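Local coordinates for putative ABC transporter subunit, substrate-binding component (PDB 4EVQ), which binds 4-hydroxybenzoate and probably delivers it, and perhaps other benzoate derivatives, to an ABC transporter as its substrate-binding component, at residues A[85-99]-A[107-119]. Numbering follows the deposited sequence. Where two conformers were deposited one is given.
Sequences VLIGTVHSGVAMAMV and IPTIVPNAGADII. With PHB (p-hydroxybenzoic acid), chain H.
Ala95 and Ala114 press their methyls together, CB to CB at 3.3 Å, tighter than usual carbon packing, where the first turn of helix 92-99 lies close against the loop after strand 109-111. Ile119 CD1 packs on the same Ala95 methyl and on Val99 CG2. In selenomethionine Met98 the bend at chi3 (79°) turns the end methyl toward Thr109, which it meets tip to tip, CE 3.6 Å from CG2. Strands 85-88 and 109-111 run parallel, joined by hydrogen bonds from Leu86 N to Pro108 O, Ile110 N to Leu86 O and Gly88 N to Ile110 O. Ala114 N donates to Thr89 O (2.9 Å). Asn113 ND2 donates a hydrogen bond to Val90 O at 3.1 Å, the acceptor almost in its amide plane, while its OD1 accepts one from Gln292. At the polar edge both segments grip the 4-hydroxybenzoate carboxylate: Ser92 N donates to O1' (2.8 Å), and Ser92 OG (2.6 Å) and Gly115 N (3.0 Å) donate to O2'. The helix N-terminus would probably favour this negative charge. This right-handed beta-alpha-beta crossover belongs to a Rossmann-like lobe, its strands flanked by strands 17-23 and 128-130, with helices 67-80 and 288-306 packing on Leu86 and Ile110 respectively.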
loop_
_atom_site.group_PDB
_atom_site.type_symbol
_atom_site.label_atom_id
_atom_site.label_comp_id
_atom_site.label_asym_id
_atom_site.label_seq_id
_atom_site.Cartn_x
_atom_site.Cartn_y
_atom_site.Cartn_z
ATOM N N VAL A 85 14.669 -14.169 -4.479
ATOM C CA VAL A 85 13.405 -13.431 -4.655
ATOM C C VAL A 85 13.623 -12.078 -4.042
ATOM O O VAL A 85 14.393 -11.964 -3.087
ATOM C CB VAL A 85 12.229 -14.136 -3.892
ATOM C CG1 VAL A 85 10.909 -13.323 -3.957
ATOM C CG2 VAL A 85 12.016 -15.579 -4.457
ATOM N N LEU A 86 12.990 -11.065 -4.623
ATOM C CA LEU A 86 13.067 -9.693 -4.134
ATOM C C LEU A 86 11.684 -9.175 -3.751
ATOM O O LEU A 86 10.739 -9.291 -4.527
ATOM C CB LEU A 86 13.650 -8.795 -5.218
ATOM C CG LEU A 86 13.735 -7.298 -4.967
ATOM C CD1 LEU A 86 14.673 -6.991 -3.828
ATOM C CD2 LEU A 86 14.231 -6.632 -6.243
ATOM N N ILE A 87 11.567 -8.701 -2.526
ATOM C CA ILE A 87 10.300 -8.126 -2.029
ATOM C C ILE A 87 10.576 -6.707 -1.538
ATOM O O ILE A 87 11.357 -6.491 -0.611
ATOM C CB ILE A 87 9.642 -8.999 -0.938
ATOM C CG1 ILE A 87 9.374 -10.401 -1.482
ATOM C CG2 ILE A 87 8.362 -8.322 -0.393
ATOM C CD1 ILE A 87 8.794 -11.339 -0.473
ATOM N N GLY A 88 9.943 -5.725 -2.165
ATOM C CA GLY A 88 10.055 -4.338 -1.713
ATOM C C GLY A 88 9.357 -3.450 -2.703
ATOM O O GLY A 88 8.940 -3.895 -3.788
ATOM N N THR A 89 9.071 -2.192 -2.356
ATOM C CA THR A 89 9.265 -1.561 -1.074
ATOM C C THR A 89 8.039 -0.692 -0.755
ATOM O O THR A 89 6.965 -0.895 -1.361
ATOM C CB THR A 89 10.556 -0.772 -1.084
ATOM O OG1 THR A 89 10.764 -0.166 0.228
ATOM C CG2 THR A 89 10.561 0.323 -2.134
ATOM N N VAL A 90 8.164 0.253 0.166
ATOM C CA VAL A 90 7.086 1.171 0.544
ATOM C C VAL A 90 6.976 2.420 -0.270
ATOM O O VAL A 90 5.907 2.721 -0.787
ATOM C CB VAL A 90 7.221 1.533 2.049
ATOM C CG1 VAL A 90 6.275 2.662 2.461
ATOM C CG2 VAL A 90 6.950 0.289 2.916
ATOM N N HIS A 91 8.063 3.157 -0.402
ATOM C CA HIS A 91 8.079 4.482 -1.049
ATOM C C HIS A 91 8.147 4.336 -2.572
ATOM O O HIS A 91 9.003 3.623 -3.083
ATOM C CB HIS A 91 9.298 5.231 -0.487
ATOM C CG HIS A 91 9.466 6.647 -0.953
ATOM N ND1 HIS A 91 9.864 6.982 -2.230
ATOM C CD2 HIS A 91 9.429 7.809 -0.261
ATOM C CE1 HIS A 91 10.023 8.292 -2.313
ATOM N NE2 HIS A 91 9.744 8.822 -1.138
ATOM N N SER A 92 7.227 4.974 -3.268
ATOM C CA SER A 92 7.117 4.818 -4.709
ATOM C C SER A 92 8.340 5.228 -5.478
ATOM O O SER A 92 8.626 4.648 -6.511
ATOM C CB SER A 92 5.938 5.620 -5.253
ATOM O OG SER A 92 4.704 4.965 -5.093
ATOM N N GLY A 93 9.050 6.251 -5.027
ATOM C CA GLY A 93 10.265 6.646 -5.722
ATOM C C GLY A 93 11.364 5.584 -5.607
ATOM O O GLY A 93 12.044 5.299 -6.600
ATOM N N VAL A 94 11.547 5.001 -4.427
ATOM C CA VAL A 94 12.497 3.887 -4.304
ATOM C C VAL A 94 12.038 2.718 -5.145
ATOM O O VAL A 94 12.839 2.103 -5.855
ATOM C CB VAL A 94 12.622 3.442 -2.826
ATOM C CG1 VAL A 94 13.580 2.249 -2.641
ATOM C CG2 VAL A 94 13.032 4.587 -1.950
ATOM N N ALA A 95 10.762 2.376 -5.062
ATOM C CA ALA A 95 10.245 1.214 -5.771
ATOM C C ALA A 95 10.390 1.307 -7.262
ATOM O O ALA A 95 10.694 0.284 -7.913
ATOM C CB ALA A 95 8.805 0.975 -5.409
HETATM N N MSE A 96 10.210 2.477 -7.849
HETATM C CA MSE A 96 10.318 2.540 -9.302
HETATM C C MSE A 96 11.777 2.320 -9.750
HETATM O O MSE A 96 12.044 1.707 -10.797
HETATM C CB MSE A 96 9.720 3.835 -9.858
HETATM C CG MSE A 96 10.437 5.068 -9.498
HETATM SE SE MSE A 96 9.499 6.588 -10.296
HETATM C CE MSE A 96 7.888 6.611 -9.247
ATOM N N ALA A 97 12.730 2.759 -8.950
ATOM C CA ALA A 97 14.130 2.512 -9.273
ATOM C C ALA A 97 14.465 1.045 -9.076
ATOM O O ALA A 97 15.246 0.465 -9.856
ATOM C CB ALA A 97 14.985 3.393 -8.372
HETATM N N MSE A 98 13.884 0.430 -8.066
HETATM C CA MSE A 98 14.107 -1.002 -7.804
HETATM C C MSE A 98 13.548 -1.818 -8.935
HETATM O O MSE A 98 14.230 -2.729 -9.438
HETATM C CB MSE A 98 13.425 -1.387 -6.476
HETATM C CG MSE A 98 13.684 -2.789 -6.024
HETATM SE SE MSE A 98 12.354 -3.486 -4.778
HETATM C CE MSE A 98 11.019 -3.879 -6.118
ATOM N N VAL A 99 12.321 -1.567 -9.339
ATOM C CA VAL A 99 11.685 -2.340 -10.395
ATOM C C VAL A 99 12.388 -2.135 -11.724
ATOM O O VAL A 99 12.479 -3.081 -12.504
ATOM C CB VAL A 99 10.195 -1.962 -10.505
ATOM C CG1 VAL A 99 9.577 -2.533 -11.785
ATOM C CG2 VAL A 99 9.461 -2.443 -9.306
ATOM N N ILE A 107 14.692 -11.719 -11.735
ATOM C CA ILE A 107 14.425 -12.239 -10.413
ATOM C C ILE A 107 12.923 -12.057 -10.039
ATOM O O ILE A 107 12.320 -10.981 -10.266
ATOM C CB ILE A 107 15.311 -11.514 -9.348
ATOM C CG1 ILE A 107 15.136 -12.105 -7.958
ATOM C CG2 ILE A 107 14.998 -9.999 -9.328
ATOM C CD1 ILE A 107 16.221 -11.593 -6.962
ATOM N N PRO A 108 12.304 -13.086 -9.433
ATOM C CA PRO A 108 10.895 -12.893 -8.996
ATOM C C PRO A 108 10.847 -11.756 -8.004
ATOM O O PRO A 108 11.609 -11.709 -7.034
ATOM C CB PRO A 108 10.558 -14.223 -8.324
ATOM C CG PRO A 108 11.491 -15.258 -9.049
ATOM C CD PRO A 108 12.771 -14.477 -9.214
ATOM N N THR A 109 9.945 -10.819 -8.281
ATOM C CA THR A 109 9.864 -9.534 -7.549
ATOM C C THR A 109 8.431 -9.252 -7.152
ATOM O O THR A 109 7.541 -9.226 -8.002
ATOM C CB THR A 109 10.394 -8.411 -8.438
ATOM O OG1 THR A 109 11.752 -8.676 -8.765
ATOM C CG2 THR A 109 10.315 -7.059 -7.742
ATOM N N ILE A 110 8.214 -9.000 -5.872
ATOM C CA ILE A 110 6.893 -8.667 -5.362
ATOM C C ILE A 110 6.963 -7.312 -4.637
ATOM O O ILE A 110 7.747 -7.135 -3.730
ATOM C CB ILE A 110 6.364 -9.773 -4.402
ATOM C CG1 ILE A 110 6.448 -11.147 -5.063
ATOM C CG2 ILE A 110 4.991 -9.404 -3.874
ATOM C CD1 ILE A 110 6.240 -12.290 -4.068
ATOM N N VAL A 111 6.132 -6.391 -5.081
ATOM C CA VAL A 111 6.000 -5.063 -4.461
ATOM C C VAL A 111 4.880 -5.133 -3.451
ATOM O O VAL A 111 3.728 -5.329 -3.824
ATOM C CB VAL A 111 5.714 -4.022 -5.525
ATOM C CG1 VAL A 111 5.512 -2.637 -4.898
ATOM C CG2 VAL A 111 6.807 -3.970 -6.548
ATOM N N PRO A 112 5.187 -4.931 -2.165
ATOM C CA PRO A 112 4.203 -5.168 -1.102
ATOM C C PRO A 112 3.563 -3.860 -0.584
ATOM O O PRO A 112 2.880 -3.887 0.420
ATOM C CB PRO A 112 5.050 -5.813 -0.001
ATOM C CG PRO A 112 6.305 -5.067 -0.074
ATOM C CD PRO A 112 6.519 -4.810 -1.559
ATOM N N ASN A 113 3.886 -2.743 -1.205
ATOM C CA ASN A 113 3.159 -1.516 -0.881
ATOM C C ASN A 113 3.204 -0.453 -1.986
ATOM O O ASN A 113 2.157 -0.028 -2.473
ATOM C CB ASN A 113 3.656 -0.818 0.408
ATOM C CG ASN A 113 2.778 0.379 0.735
ATOM O OD1 ASN A 113 1.622 0.200 1.120
ATOM N ND2 ASN A 113 3.288 1.593 0.470
ATOM N N ALA A 114 4.395 -0.006 -2.382
ATOM C CA ALA A 114 4.531 1.150 -3.272
ATOM C C ALA A 114 3.499 1.139 -4.369
ATOM O O ALA A 114 3.416 0.183 -5.150
ATOM C CB ALA A 114 5.929 1.224 -3.880
ATOM N N GLY A 115 2.747 2.203 -4.474
ATOM C CA GLY A 115 1.661 2.315 -5.434
ATOM C C GLY A 115 2.013 2.850 -6.774
ATOM O O GLY A 115 1.108 2.975 -7.630
ATOM N N ALA A 116 3.285 3.119 -7.026
ATOM C CA ALA A 116 3.684 3.824 -8.244
ATOM C C ALA A 116 2.944 3.275 -9.450
ATOM O O ALA A 116 3.042 2.076 -9.762
ATOM C CB ALA A 116 5.198 3.698 -8.437
ATOM N N ASP A 117 2.293 4.153 -10.184
ATOM C CA ASP A 117 1.470 3.733 -11.324
ATOM C C ASP A 117 2.283 2.995 -12.351
ATOM O O ASP A 117 1.805 2.008 -12.932
ATOM C CB ASP A 117 0.788 4.948 -11.963
ATOM C CG ASP A 117 -0.318 5.555 -11.108
ATOM O OD1 ASP A 117 -0.931 4.847 -10.298
ATOM O OD2 ASP A 117 -0.594 6.755 -11.330
ATOM N N ILE A 118 3.533 3.385 -12.532
ATOM C CA ILE A 118 4.315 2.832 -13.637
ATOM C C ILE A 118 4.631 1.351 -13.433
ATOM O O ILE A 118 4.853 0.633 -14.424
ATOM C CB ILE A 118 5.602 3.644 -13.844
ATOM C CG1 ILE A 118 6.202 3.378 -15.214
ATOM C CG2 ILE A 118 6.600 3.404 -12.721
ATOM C CD1 ILE A 118 7.257 4.407 -15.573
ATOM N N ILE A 119 4.650 0.877 -12.202
ATOM C CA ILE A 119 5.081 -0.498 -11.930
ATOM C C ILE A 119 4.217 -1.535 -12.631
ATOM O O ILE A 119 4.739 -2.583 -13.081
ATOM C CB ILE A 119 5.163 -0.696 -10.395
ATOM C CG1 ILE A 119 6.318 0.113 -9.847
ATOM C CG2 ILE A 119 5.317 -2.177 -10.029
ATOM C CD1 ILE A 119 6.450 0.099 -8.351
HETATM C "C1'" PHB H . 4.088 5.116 -1.672
HETATM O "O1'" PHB H . 5.089 5.869 -1.666
HETATM O "O2'" PHB H . 3.726 4.450 -2.720
HETATM C C1 PHB H . 3.249 4.920 -0.472
HETATM C C2 PHB H . 3.799 5.146 0.790
HETATM C C3 PHB H . 3.012 4.982 1.919
HETATM C C4 PHB H . 1.711 4.623 1.787
HETATM C C5 PHB H . 1.150 4.371 0.548
HETATM C C6 PHB H . 1.931 4.536 -0.556
HETATM O O4 PHB H . 0.930 4.463 2.872
#